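Local coordinates for protein shikimate dehydrogenase (NADP(+)) (Peptoclostridium difficile, PDB 5DZS) that probably catalyses the reversible NADPH-linked reduction of 3-dehydroshikimate to shikimate, a step of chorismate biosynthesis that leads to the aromatic amino acids, at residues F4-E9 with S14-I19; Y98-F103 with A240-E245; F24-I29 with D258-E263. All coordinates share one frame; numbering follows the deposited sequence. Where two conformers were deposited one is given.

Contact 1 (F4-E9 with S14-I19); sequences FGLVGE and SVSPQI
L6 meets S14 and S16 through a single methyl, its CD2. In the conformer given for S14, L6 CD2 sits 3.9 Å from S14 CB, and it lies 4.2 Å from S16 CB, so one branch of the leucine reaches two serines, whose CB atoms are the nearest points. The leucine gets there because its CG stands anti to the backbone N (chi1 174°), which carries the branch point from the strand toward the turn before the helix. This joins the first two elements of a beta-alpha-beta unit: strand 2-8, helix 16-27 and strand 31-37, the third being a parallel neighbour of the first, with backbone bonds running from L6 to K34 and F36. L6 also touches L11, Y33 and T61.

On the polar side, S14 OG of the same conformer bonds to L11 O in the preceding turn and to N35 OD1 of strand 31-37. S14, V15 and S16 are predicted to bind shikimate, as is T61. Within the helix start, I19 N donates to V15 O at 3.1 Å, closing the first turn. V15, Q18 and I19 touch helix 255-268, and V15 and I19 also meet helix 233-248.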
ATOM      1  N   PHE B   4     -14.945   1.883  10.952  1.00 14.29           N
ATOM      2  CA  PHE B   4     -13.554   1.775  11.379  1.00 14.95           C
ATOM      3  C   PHE B   4     -13.483   2.127  12.861  1.00 16.53           C
ATOM      4  O   PHE B   4     -14.424   2.715  13.423  1.00 15.12           O
ATOM      5  CB  PHE B   4     -12.676   2.790  10.618  1.00 15.80           C
ATOM      6  CG  PHE B   4     -12.706   2.630   9.131  1.00 16.79           C
ATOM      7  CD1 PHE B   4     -13.699   3.187   8.359  1.00 18.29           C
ATOM      8  CD2 PHE B   4     -11.723   1.879   8.495  1.00 16.84           C
ATOM      9  CE1 PHE B   4     -13.705   2.991   6.994  1.00 18.31           C
ATOM     10  CE2 PHE B   4     -11.734   1.683   7.144  1.00 18.27           C
ATOM     11  CZ  PHE B   4     -12.720   2.247   6.387  1.00 18.01           C
ATOM     12  N   GLY B   5     -12.360   1.830  13.498  1.00 15.68           N
ATOM     13  CA  GLY B   5     -12.191   2.278  14.858  1.00 15.90           C
ATOM     14  C   GLY B   5     -10.849   1.982  15.443  1.00 16.61           C
ATOM     15  O   GLY B   5      -9.948   1.477  14.750  1.00 17.06           O
ATOM     16  N   LEU B   6     -10.734   2.289  16.723  1.00 15.94           N
ATOM     17  CA  LEU B   6      -9.505   2.150  17.483  1.00 16.05           C
ATOM     18  C   LEU B   6      -9.700   1.142  18.599  1.00 17.10           C
ATOM     19  O   LEU B   6     -10.586   1.311  19.444  1.00 17.40           O
ATOM     20  CB  LEU B   6      -9.103   3.501  18.084  1.00 18.00           C
ATOM     21  CG  LEU B   6      -7.898   3.507  19.032  1.00 17.67           C
ATOM     22  CD1 LEU B   6      -6.630   3.051  18.343  1.00 18.35           C
ATOM     23  CD2 LEU B   6      -7.729   4.871  19.674  1.00 20.06           C
ATOM     24  N   VAL B   7      -8.856   0.102  18.604  1.00 16.27           N
ATOM     25  CA  VAL B   7      -8.913  -0.942  19.612  1.00 17.17           C
ATOM     26  C   VAL B   7      -7.837  -0.734  20.679  1.00 17.44           C
ATOM     27  O   VAL B   7      -6.649  -0.618  20.357  1.00 18.80           O
ATOM     28  CB  VAL B   7      -8.729  -2.319  18.968  1.00 18.36           C
ATOM     29  CG1 VAL B   7      -8.606  -3.421  20.027  1.00 22.60           C
ATOM     30  CG2 VAL B   7      -9.886  -2.617  18.005  1.00 19.32           C
ATOM     31  N   GLY B   8      -8.253  -0.695  21.938  1.00 17.84           N
ATOM     32  CA  GLY B   8      -7.324  -0.531  23.058  1.00 19.02           C
ATOM     33  C   GLY B   8      -8.072  -0.813  24.332  1.00 21.24           C
ATOM     34  O   GLY B   8      -9.271  -1.041  24.304  1.00 21.87           O
ATOM     35  N   GLU B   9      -7.388  -0.773  25.463  1.00 23.38           N
ATOM     36  CA  GLU B   9      -8.045  -1.117  26.733  1.00 29.40           C
ATOM     37  C   GLU B   9      -8.832   0.059  27.327  1.00 33.01           C
ATOM     38  O   GLU B   9      -9.995  -0.100  27.745  1.00 34.28           O
ATOM     39  CB  GLU B   9      -6.999  -1.645  27.704  1.00 31.39           C
ATOM     40  CG  GLU B   9      -7.542  -2.169  29.015  1.00 35.90           C
ATOM     41  CD  GLU B   9      -6.426  -2.625  29.941  1.00 38.85           C
ATOM     42  OE1 GLU B   9      -5.260  -2.198  29.746  1.00 43.78           O
ATOM     43  OE2 GLU B   9      -6.717  -3.409  30.870  1.00 44.21           O
ATOM     44  N   SER B  14      -8.301   9.461  23.765  0.50 39.37           N
ATOM     45  CA  SER B  14      -7.955   9.434  22.344  0.50 35.77           C
ATOM     46  C   SER B  14      -8.470  10.595  21.480  0.50 32.64           C
ATOM     47  O   SER B  14      -9.623  10.992  21.576  0.50 32.20           O
ATOM     48  CB  SER B  14      -8.443   8.117  21.713  0.50 35.23           C
ATOM     49  OG  SER B  14      -9.857   8.085  21.592  0.50 35.39           O
ATOM     50  N   VAL B  15      -7.579  11.128  20.649  1.00 30.95           N
ATOM     51  CA  VAL B  15      -7.939  12.126  19.633  1.00 31.93           C
ATOM     52  C   VAL B  15      -8.064  11.438  18.262  1.00 27.68           C
ATOM     53  O   VAL B  15      -8.393  12.091  17.282  1.00 26.90           O
ATOM     54  CB  VAL B  15      -6.945  13.301  19.533  1.00 34.55           C
ATOM     55  CG1 VAL B  15      -6.886  14.038  20.862  1.00 37.16           C
ATOM     56  CG2 VAL B  15      -5.564  12.849  19.098  1.00 33.93           C
ATOM     57  N   SER B  16      -7.796  10.136  18.172  1.00 25.81           N
ATOM     58  CA  SER B  16      -7.879   9.459  16.864  1.00 25.31           C
ATOM     59  C   SER B  16      -9.246   9.536  16.188  1.00 22.23           C
ATOM     60  O   SER B  16      -9.311   9.743  14.979  1.00 22.09           O
ATOM     61  CB  SER B  16      -7.389   8.004  16.942  1.00 29.21           C
ATOM     62  OG  SER B  16      -5.986   8.015  17.153  1.00 36.14           O
ATOM     63  N   PRO B  17     -10.347   9.355  16.926  1.00 21.69           N
ATOM     64  CA  PRO B  17     -11.606   9.460  16.210  1.00 21.92           C
ATOM     65  C   PRO B  17     -11.813  10.839  15.558  1.00 22.12           C
ATOM     66  O   PRO B  17     -12.288  10.901  14.440  1.00 21.39           O
ATOM     67  CB  PRO B  17     -12.661   9.153  17.287  1.00 24.11           C
ATOM     68  CG  PRO B  17     -11.930   8.273  18.264  1.00 24.58           C
ATOM     69  CD  PRO B  17     -10.542   8.861  18.309  1.00 23.40           C
ATOM     70  N   GLN B  18     -11.394  11.914  16.216  1.00 23.05           N
ATOM     71  CA  GLN B  18     -11.530  13.258  15.649  1.00 25.52           C
ATOM     72  C   GLN B  18     -10.637  13.422  14.415  1.00 24.03           C
ATOM     73  O   GLN B  18     -11.059  14.003  13.414  1.00 25.31           O
ATOM     74  CB  GLN B  18     -11.183  14.323  16.692  1.00 29.65           C
ATOM     75  CG  GLN B  18     -11.387  15.742  16.181  1.00 38.28           C
ATOM     76  CD  GLN B  18     -11.026  16.822  17.190  1.00 47.94           C
ATOM     77  OE1 GLN B  18     -10.376  16.561  18.205  1.00 54.84           O
ATOM     78  NE2 GLN B  18     -11.443  18.055  16.902  1.00 54.29           N
ATOM     79  N   ILE B  19      -9.393  12.932  14.479  1.00 22.02           N
ATOM     80  CA  ILE B  19      -8.506  13.020  13.338  1.00 21.85           C
ATOM     81  C   ILE B  19      -9.107  12.291  12.148  1.00 19.42           C
ATOM     82  O   ILE B  19      -9.168  12.827  11.038  1.00 21.27           O
ATOM     83  CB  ILE B  19      -7.094  12.439  13.650  1.00 22.73           C
ATOM     84  CG1 ILE B  19      -6.382  13.305  14.706  1.00 25.06           C
ATOM     85  CG2 ILE B  19      -6.281  12.309  12.364  1.00 23.13           C
ATOM     86  CD1 ILE B  19      -5.061  12.727  15.200  1.00 25.86           C
TER

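Contact 2 (Y98-F103 with A240-E245); sequences YNTDYF and AIKSQE
K242 lays its CE over the centre of the F103 ring, 3.4 Å from the centroid and 14° off the ring normal, a CH-pi contact. Its NZ lies farther out, 4.3 Å from the same F103 centroid and off-centre, a cation-pi interaction tilted toward the CE1 side. Two bends in the lysine chain, at chi2 and chi3 (both 63°), fold it back over the ring face. Lower on the same chain, K242 CG meets T100 CG2 at 3.6 Å, the two side chains lying alongside and pointing opposite ways.

Beside the T100-K242 carbon contact a water joins the segments, 2.6 Å from T100 OG1 and 2.6 Å from S243 OG. Here the start of helix 101-111 comes against helix 233-248; in the shikimate dehydrogenase fold, these are the two helices that link the substrate-binding domain to the NADP-binding domain.

Further out, the lysine ammonium is fixed at its far end: NZ forms a salt bridge with E245 OE2 at 3.0 Å, one helical turn on, and another with D249 of the second subunit, so the residue that covers the ring also reaches the dimer interface. T100 OG1 is bonded to N86 ND2, while S243 OG is tied to Q239 O, N59 ND2 and T87 OG1. D101 is predicted to bind shikimate, as are N86 and Q239; D101 OD1 bonds to Q239 NE2 and D101 OD2 makes a salt bridge with NZ of K65, the predicted proton acceptor.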
ATOM      1  N   TYR B  98      -0.573  -4.272   9.528  1.00 16.38           N
ATOM      2  CA  TYR B  98       0.441  -3.319   9.106  1.00 16.22           C
ATOM      3  C   TYR B  98       0.915  -2.521  10.302  1.00 16.29           C
ATOM      4  O   TYR B  98       0.271  -2.526  11.362  1.00 16.63           O
ATOM      5  CB  TYR B  98      -0.137  -2.325   8.072  1.00 16.48           C
ATOM      6  CG  TYR B  98      -0.784  -2.957   6.875  1.00 15.76           C
ATOM      7  CD1 TYR B  98      -2.091  -3.439   6.921  1.00 16.06           C
ATOM      8  CD2 TYR B  98      -0.107  -3.081   5.684  1.00 17.13           C
ATOM      9  CE1 TYR B  98      -2.666  -4.038   5.837  1.00 16.06           C
ATOM     10  CE2 TYR B  98      -0.717  -3.637   4.568  1.00 17.18           C
ATOM     11  CZ  TYR B  98      -2.020  -4.108   4.664  1.00 16.85           C
ATOM     12  OH  TYR B  98      -2.629  -4.690   3.553  1.00 21.00           O
ATOM     13  N   ASN B  99       2.025  -1.822  10.141  1.00 17.67           N
ATOM     14  CA  ASN B  99       2.517  -0.961  11.201  1.00 19.84           C
ATOM     15  C   ASN B  99       2.948   0.355  10.636  1.00 22.34           C
ATOM     16  O   ASN B  99       3.941   0.431   9.889  1.00 27.26           O
ATOM     17  CB  ASN B  99       3.647  -1.623  11.956  1.00 22.42           C
ATOM     18  CG  ASN B  99       4.047  -0.819  13.176  1.00 27.24           C
ATOM     19  OD1 ASN B  99       4.261   0.401  13.070  1.00 30.64           O
ATOM     20  ND2 ASN B  99       4.150  -1.469  14.312  1.00 29.53           N
ATOM     21  N   THR B 100       2.230   1.407  10.981  1.00 22.65           N
ATOM     22  CA  THR B 100       2.619   2.709  10.527  1.00 26.57           C
ATOM     23  C   THR B 100       3.540   3.439  11.540  1.00 29.30           C
ATOM     24  O   THR B 100       3.849   4.629  11.306  1.00 32.05           O
ATOM     25  CB  THR B 100       1.416   3.545  10.388  1.00 26.59           C
ATOM     26  OG1 THR B 100       0.879   3.715  11.722  1.00 27.32           O
ATOM     27  CG2 THR B 100       0.383   2.910   9.413  1.00 26.35           C
ATOM     28  N   ASP B 101       3.990   2.789  12.632  1.00 30.56           N
ATOM     29  CA  ASP B 101       4.852   3.488  13.638  1.00 34.18           C
ATOM     30  C   ASP B 101       6.202   3.994  13.102  1.00 34.14           C
ATOM     31  O   ASP B 101       6.634   5.116  13.453  1.00 34.08           O
ATOM     32  CB  ASP B 101       5.093   2.635  14.914  1.00 33.77           C
ATOM     33  CG  ASP B 101       3.944   2.715  15.915  1.00 41.12           C
ATOM     34  OD1 ASP B 101       3.118   3.637  15.816  1.00 36.52           O
ATOM     35  OD2 ASP B 101       3.888   1.858  16.836  1.00 37.33           O
ATOM     36  N   TYR B 102       6.910   3.183  12.321  1.00 34.11           N
ATOM     37  CA  TYR B 102       8.185   3.615  11.730  1.00 35.30           C
ATOM     38  C   TYR B 102       7.915   4.806  10.798  1.00 36.98           C
ATOM     39  O   TYR B 102       8.621   5.809  10.854  1.00 33.10           O
ATOM     40  CB  TYR B 102       8.843   2.441  10.979  1.00 36.55           C
ATOM     41  CG  TYR B 102      10.210   2.652  10.369  1.00 37.04           C
ATOM     42  CD1 TYR B 102      10.368   3.366   9.173  1.00 37.87           C
ATOM     43  CD2 TYR B 102      11.326   2.053  10.916  1.00 37.06           C
ATOM     44  CE1 TYR B 102      11.606   3.521   8.591  1.00 38.99           C
ATOM     45  CE2 TYR B 102      12.573   2.194  10.326  1.00 37.59           C
ATOM     46  CZ  TYR B 102      12.699   2.935   9.161  1.00 37.38           C
ATOM     47  OH  TYR B 102      13.938   3.072   8.581  1.00 40.16           O
ATOM     48  N   PHE B 103       6.894   4.690   9.951  1.00 33.95           N
ATOM     49  CA  PHE B 103       6.530   5.771   9.021  1.00 36.07           C
ATOM     50  C   PHE B 103       6.215   7.098   9.714  1.00 35.54           C
ATOM     51  O   PHE B 103       6.740   8.157   9.313  1.00 32.14           O
ATOM     52  CB  PHE B 103       5.350   5.365   8.130  1.00 35.04           C
ATOM     53  CG  PHE B 103       4.725   6.525   7.432  1.00 34.80           C
ATOM     54  CD1 PHE B 103       5.204   6.953   6.199  1.00 37.44           C
ATOM     55  CD2 PHE B 103       3.716   7.245   8.038  1.00 36.35           C
ATOM     56  CE1 PHE B 103       4.650   8.063   5.574  1.00 37.36           C
ATOM     57  CE2 PHE B 103       3.168   8.353   7.422  1.00 34.56           C
ATOM     58  CZ  PHE B 103       3.639   8.762   6.189  1.00 41.70           C
ATOM     59  N   ALA B 240      -2.723   8.396  10.931  1.00 20.25           N
ATOM     60  CA  ALA B 240      -4.125   8.266  10.559  1.00 20.85           C
ATOM     61  C   ALA B 240      -4.252   8.266   9.028  1.00 20.16           C
ATOM     62  O   ALA B 240      -4.992   7.470   8.430  1.00 21.20           O
ATOM     63  CB  ALA B 240      -4.986   9.359  11.166  1.00 23.15           C
ATOM     64  N   ILE B 241      -3.513   9.175   8.381  1.00 18.71           N
ATOM     65  CA  ILE B 241      -3.553   9.290   6.921  1.00 19.23           C
ATOM     66  C   ILE B 241      -2.964   8.039   6.258  1.00 17.84           C
ATOM     67  O   ILE B 241      -3.559   7.506   5.300  1.00 18.02           O
ATOM     68  CB  ILE B 241      -2.868  10.600   6.471  1.00 19.84           C
ATOM     69  CG1 ILE B 241      -3.728  11.791   6.915  1.00 20.81           C
ATOM     70  CG2 ILE B 241      -2.646  10.631   4.959  1.00 19.48           C
ATOM     71  CD1 ILE B 241      -3.032  13.136   6.800  1.00 24.08           C
ATOM     72  N   LYS B 242      -1.848   7.540   6.766  1.00 17.35           N
ATOM     73  CA  LYS B 242      -1.278   6.318   6.223  1.00 18.56           C
ATOM     74  C   LYS B 242      -2.250   5.146   6.387  1.00 18.56           C
ATOM     75  O   LYS B 242      -2.397   4.316   5.490  1.00 18.62           O
ATOM     76  CB  LYS B 242       0.073   6.021   6.887  1.00 19.92           C
ATOM     77  CG  LYS B 242       0.787   4.802   6.338  1.00 24.30           C
ATOM     78  CD  LYS B 242       1.166   4.936   4.872  1.00 27.23           C
ATOM     79  CE  LYS B 242       2.150   6.063   4.577  1.00 34.96           C
ATOM     80  NZ  LYS B 242       2.511   6.234   3.126  1.00 42.28           N
ATOM     81  N   SER B 243      -2.908   5.066   7.548  1.00 17.67           N
ATOM     82  CA  SER B 243      -3.895   4.014   7.746  1.00 17.94           C
ATOM     83  C   SER B 243      -5.004   4.122   6.685  1.00 17.16           C
ATOM     84  O   SER B 243      -5.437   3.105   6.122  1.00 18.09           O
ATOM     85  CB  SER B 243      -4.544   4.075   9.126  1.00 19.06           C
ATOM     86  OG  SER B 243      -3.626   3.784  10.169  1.00 20.69           O
ATOM     87  N   GLN B 244      -5.478   5.345   6.457  0.50 17.91           N
ATOM     88  CA  GLN B 244      -6.505   5.578   5.462  0.50 18.93           C
ATOM     89  C   GLN B 244      -6.054   5.171   4.051  0.50 17.72           C
ATOM     90  O   GLN B 244      -6.842   4.620   3.268  0.50 19.15           O
ATOM     91  CB  GLN B 244      -6.948   7.027   5.523  0.50 20.39           C
ATOM     92  CG  GLN B 244      -7.753   7.339   6.768  0.50 21.17           C
ATOM     93  CD  GLN B 244      -9.084   6.615   6.787  0.50 23.01           C
ATOM     94  OE1 GLN B 244      -9.557   6.140   5.768  0.50 22.47           O
ATOM     95  NE2 GLN B 244      -9.697   6.531   7.967  0.50 24.43           N
ATOM     96  N   GLU B 245      -4.782   5.413   3.741  1.00 17.89           N
ATOM     97  CA  GLU B 245      -4.243   5.038   2.436  1.00 18.02           C
ATOM     98  C   GLU B 245      -4.313   3.508   2.286  1.00 18.26           C
ATOM     99  O   GLU B 245      -4.678   2.981   1.254  1.00 19.52           O
ATOM    100  CB  GLU B 245      -2.791   5.497   2.263  1.00 18.49           C
ATOM    101  CG  GLU B 245      -2.642   7.001   2.080  1.00 19.37           C
ATOM    102  CD  GLU B 245      -1.215   7.408   1.804  1.00 22.88           C
ATOM    103  OE1 GLU B 245      -1.016   8.384   1.043  1.00 24.02           O
ATOM    104  OE2 GLU B 245      -0.279   6.765   2.288  1.00 27.21           O
TER
HETATM  105  O   HOH W   1      -1.708   3.749  11.941  1.00 31.28           O

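Contact 3 (F24-I29 with D258-E263); sequences FEILNI and DVIYNE
I26 and I260 face each other from two helices, each sending out its long CG1-CD1 branch, and the two branches overlap side by side, running antiparallel. In both residues CG1 stands beside the backbone N, anti to the carbonyl carbon, with the next torsion extended (chi2 -176° for I26 and 176° for I260), so each branch is straight. The result is an alongside meeting. In the conformer given for I26, one of two deposited, I26 CD1 lies against the methylene of I260 and is 3.8 Å from I260 CD1. The modelled distance from I26 CD1 to I260 CG1 is 3.4 Å, tighter than usual for two carbons, and that closeness is doubtful. V259 comes in at the margin, its CG1 4.4 Å from the same I26 CD1.

The helices are the end of 16-27, the helix of the N-terminal beta-alpha-beta unit, and the C-terminal helix 255-268, which thus returns to the substrate-binding domain after the chain has passed through the NADP-binding one. Just past I26 the first helix closes in a Schellman motif: N28 takes positive phi (57°), I29 N bonds back to F24 O at 2.9 Å and N28 N to E25 O at 3.2 Å. I260 also touches V237 of helix 233-248; the Y261 ring meets that of Y234 edge to face, and D258 OD1 bonds to Y234 OH.

Across the two segments the contact is purely apolar: 104 Å² of surface is buried, with no polar bond to set direction. Charges stay at the margin, where E263 and E25 form long, weak ion pairs with R22, and E25 another with K21. Such a contact holds by shape and burial, consistent with a little freedom at I26.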
ATOM      1  N   PHE B  24     -11.858  11.878   6.711  1.00 23.04           N
ATOM      2  CA  PHE B  24     -13.007  11.480   5.906  1.00 23.80           C
ATOM      3  C   PHE B  24     -13.706  12.711   5.337  1.00 24.46           C
ATOM      4  O   PHE B  24     -14.128  12.731   4.169  1.00 27.03           O
ATOM      5  CB  PHE B  24     -14.073  10.674   6.688  1.00 23.32           C
ATOM      6  CG  PHE B  24     -13.605   9.346   7.207  1.00 23.70           C
ATOM      7  CD1 PHE B  24     -12.852   8.485   6.421  1.00 23.38           C
ATOM      8  CD2 PHE B  24     -14.031   8.898   8.471  1.00 24.08           C
ATOM      9  CE1 PHE B  24     -12.460   7.236   6.886  1.00 26.17           C
ATOM     10  CE2 PHE B  24     -13.632   7.670   8.941  1.00 23.99           C
ATOM     11  CZ  PHE B  24     -12.848   6.829   8.166  1.00 22.50           C
ATOM     12  N   GLU B  25     -13.805  13.764   6.136  1.00 24.22           N
ATOM     13  CA  GLU B  25     -14.495  14.970   5.663  1.00 28.10           C
ATOM     14  C   GLU B  25     -13.755  15.639   4.520  1.00 27.79           C
ATOM     15  O   GLU B  25     -14.366  16.051   3.518  1.00 30.29           O
ATOM     16  CB  GLU B  25     -14.669  15.993   6.789  1.00 31.52           C
ATOM     17  CG  GLU B  25     -15.697  15.600   7.822  1.00 33.80           C
ATOM     18  CD  GLU B  25     -15.734  16.516   9.035  1.00 38.03           C
ATOM     19  OE1 GLU B  25     -14.841  17.374   9.210  1.00 40.75           O
ATOM     20  OE2 GLU B  25     -16.688  16.384   9.825  1.00 45.93           O
ATOM     21  N   ILE B  26     -12.447  15.793   4.663  0.50 28.32           N
ATOM     22  CA  ILE B  26     -11.681  16.457   3.637  0.50 28.98           C
ATOM     23  C   ILE B  26     -11.690  15.678   2.319  0.50 28.69           C
ATOM     24  O   ILE B  26     -11.758  16.289   1.232  0.50 31.71           O
ATOM     25  CB  ILE B  26     -10.258  16.758   4.132  0.50 30.73           C
ATOM     26  CG1 ILE B  26     -10.340  17.704   5.335  0.50 33.12           C
ATOM     27  CG2 ILE B  26      -9.425  17.369   3.025  0.50 33.17           C
ATOM     28  CD1 ILE B  26      -8.995  18.162   5.855  0.50 35.00           C
ATOM     29  N   LEU B  27     -11.676  14.350   2.416  1.00 26.91           N
ATOM     30  CA  LEU B  27     -11.686  13.460   1.241  1.00 27.11           C
ATOM     31  C   LEU B  27     -13.103  13.132   0.749  1.00 28.50           C
ATOM     32  O   LEU B  27     -13.257  12.403  -0.231  1.00 30.36           O
ATOM     33  CB  LEU B  27     -10.948  12.157   1.539  1.00 28.73           C
ATOM     34  CG  LEU B  27      -9.474  12.301   1.881  1.00 30.09           C
ATOM     35  CD1 LEU B  27      -8.937  10.947   2.286  1.00 31.89           C
ATOM     36  CD2 LEU B  27      -8.717  12.875   0.692  1.00 33.53           C
ATOM     37  N   ASN B  28     -14.122  13.676   1.414  1.00 28.67           N
ATOM     38  CA  ASN B  28     -15.527  13.456   1.014  1.00 30.59           C
ATOM     39  C   ASN B  28     -15.885  11.964   0.977  1.00 29.48           C
ATOM     40  O   ASN B  28     -16.519  11.487   0.042  1.00 30.90           O
ATOM     41  CB  ASN B  28     -15.803  14.146  -0.329  1.00 34.00           C
ATOM     42  CG  ASN B  28     -15.619  15.653  -0.255  1.00 40.48           C
ATOM     43  OD1 ASN B  28     -16.252  16.325   0.564  1.00 42.97           O
ATOM     44  ND2 ASN B  28     -14.742  16.192  -1.105  1.00 42.88           N
ATOM     45  N   ILE B  29     -15.461  11.244   2.008  1.00 26.23           N
ATOM     46  CA  ILE B  29     -15.661   9.795   2.095  1.00 25.49           C
ATOM     47  C   ILE B  29     -16.754   9.448   3.110  1.00 25.42           C
ATOM     48  O   ILE B  29     -16.750   9.970   4.238  1.00 25.46           O
ATOM     49  CB  ILE B  29     -14.362   9.079   2.533  1.00 28.22           C
ATOM     50  CG1 ILE B  29     -13.307   9.147   1.424  1.00 33.58           C
ATOM     51  CG2 ILE B  29     -14.632   7.612   2.882  1.00 29.28           C
ATOM     52  CD1 ILE B  29     -11.984   8.548   1.818  1.00 38.50           C
ATOM     53  N   ASP B 258      -0.545  18.517   6.664  1.00 28.85           N
ATOM     54  CA  ASP B 258      -0.330  19.833   7.238  1.00 30.51           C
ATOM     55  C   ASP B 258      -1.640  20.568   7.442  1.00 30.51           C
ATOM     56  O   ASP B 258      -1.809  21.265   8.451  1.00 29.97           O
ATOM     57  CB  ASP B 258       0.628  20.677   6.393  1.00 35.36           C
ATOM     58  CG  ASP B 258       2.077  20.251   6.552  1.00 40.52           C
ATOM     59  OD1 ASP B 258       2.400  19.555   7.546  1.00 42.89           O
ATOM     60  OD2 ASP B 258       2.898  20.629   5.686  1.00 47.70           O
ATOM     61  N   VAL B 259      -2.558  20.452   6.488  1.00 29.49           N
ATOM     62  CA  VAL B 259      -3.846  21.134   6.625  1.00 31.73           C
ATOM     63  C   VAL B 259      -4.558  20.600   7.869  1.00 29.46           C
ATOM     64  O   VAL B 259      -5.019  21.357   8.724  1.00 31.52           O
ATOM     65  CB  VAL B 259      -4.724  20.960   5.361  1.00 31.72           C
ATOM     66  CG1 VAL B 259      -6.113  21.519   5.587  1.00 34.75           C
ATOM     67  CG2 VAL B 259      -4.072  21.652   4.170  1.00 35.38           C
ATOM     68  N   ILE B 260      -4.612  19.287   8.005  1.00 28.46           N
ATOM     69  CA  ILE B 260      -5.291  18.711   9.140  1.00 28.50           C
ATOM     70  C   ILE B 260      -4.611  18.982  10.469  1.00 29.80           C
ATOM     71  O   ILE B 260      -5.275  19.282  11.471  1.00 32.63           O
ATOM     72  CB  ILE B 260      -5.483  17.208   8.934  1.00 30.12           C
ATOM     73  CG1 ILE B 260      -6.439  16.987   7.757  1.00 32.87           C
ATOM     74  CG2 ILE B 260      -5.973  16.559  10.232  1.00 27.90           C
ATOM     75  CD1 ILE B 260      -6.644  15.534   7.382  1.00 35.46           C
ATOM     76  N   TYR B 261      -3.285  18.851  10.500  1.00 27.94           N
ATOM     77  CA  TYR B 261      -2.524  19.104  11.701  1.00 28.00           C
ATOM     78  C   TYR B 261      -2.671  20.552  12.188  1.00 30.40           C
ATOM     79  O   TYR B 261      -2.895  20.781  13.366  1.00 30.68           O
ATOM     80  CB  TYR B 261      -1.039  18.806  11.435  1.00 28.08           C
ATOM     81  CG  TYR B 261      -0.075  19.268  12.519  1.00 29.70           C
ATOM     82  CD1 TYR B 261       0.034  18.587  13.725  1.00 31.69           C
ATOM     83  CD2 TYR B 261       0.754  20.375  12.326  1.00 32.53           C
ATOM     84  CE1 TYR B 261       0.919  18.991  14.704  1.00 33.22           C
ATOM     85  CE2 TYR B 261       1.643  20.787  13.313  1.00 35.22           C
ATOM     86  CZ  TYR B 261       1.721  20.084  14.500  1.00 35.46           C
ATOM     87  OH  TYR B 261       2.598  20.476  15.504  1.00 38.72           O
ATOM     88  N   ASN B 262      -2.533  21.513  11.284  1.00 31.10           N
ATOM     89  CA  ASN B 262      -2.654  22.920  11.678  1.00 34.35           C
ATOM     90  C   ASN B 262      -4.055  23.268  12.155  1.00 35.08           C
ATOM     91  O   ASN B 262      -4.222  24.033  13.117  1.00 37.84           O
ATOM     92  CB  ASN B 262      -2.220  23.845  10.534  1.00 37.88           C
ATOM     93  CG  ASN B 262      -0.733  23.741  10.230  1.00 40.18           C
ATOM     94  OD1 ASN B 262       0.095  23.604  11.131  1.00 43.50           O
ATOM     95  ND2 ASN B 262      -0.388  23.826   8.954  1.00 46.16           N
ATOM     96  N   GLU B 263      -5.075  22.728  11.487  1.00 32.66           N
ATOM     97  CA  GLU B 263      -6.446  23.011  11.891  1.00 35.34           C
ATOM     98  C   GLU B 263      -6.730  22.371  13.248  1.00 36.58           C
ATOM     99  O   GLU B 263      -7.380  22.985  14.097  1.00 41.87           O
ATOM    100  CB  GLU B 263      -7.460  22.600  10.803  1.00 35.55           C
ATOM    101  CG  GLU B 263      -7.401  23.508   9.569  1.00 38.37           C
ATOM    102  CD  GLU B 263      -8.439  23.166   8.512  1.00 41.45           C
ATOM    103  OE1 GLU B 263      -9.215  22.203   8.734  1.00 40.90           O
ATOM    104  OE2 GLU B 263      -8.468  23.863   7.462  1.00 41.55           O
TER

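In the fold
The three contacts sit close together in and around the substrate-binding domain, their centres 14 to 16 Å apart. Contact 1 closes within the first twenty residues, before contact 2 opens; contact 3 starts soon after contact 1 and closes last, so the whole span of contact 2 lies between its segments. Helix 16-27 serves contacts 1 and 3, while helix 233-248 of contact 2 precedes helix 255-268 of contact 3. Direct packing joins them: I19 CG2 lies 3.4 Å from A240 CB, and F4 CD1 is 3.7 Å from F24 CZ. The C-terminal helices thus fold back onto the N-terminal domain, near residues predicted to bind shikimate.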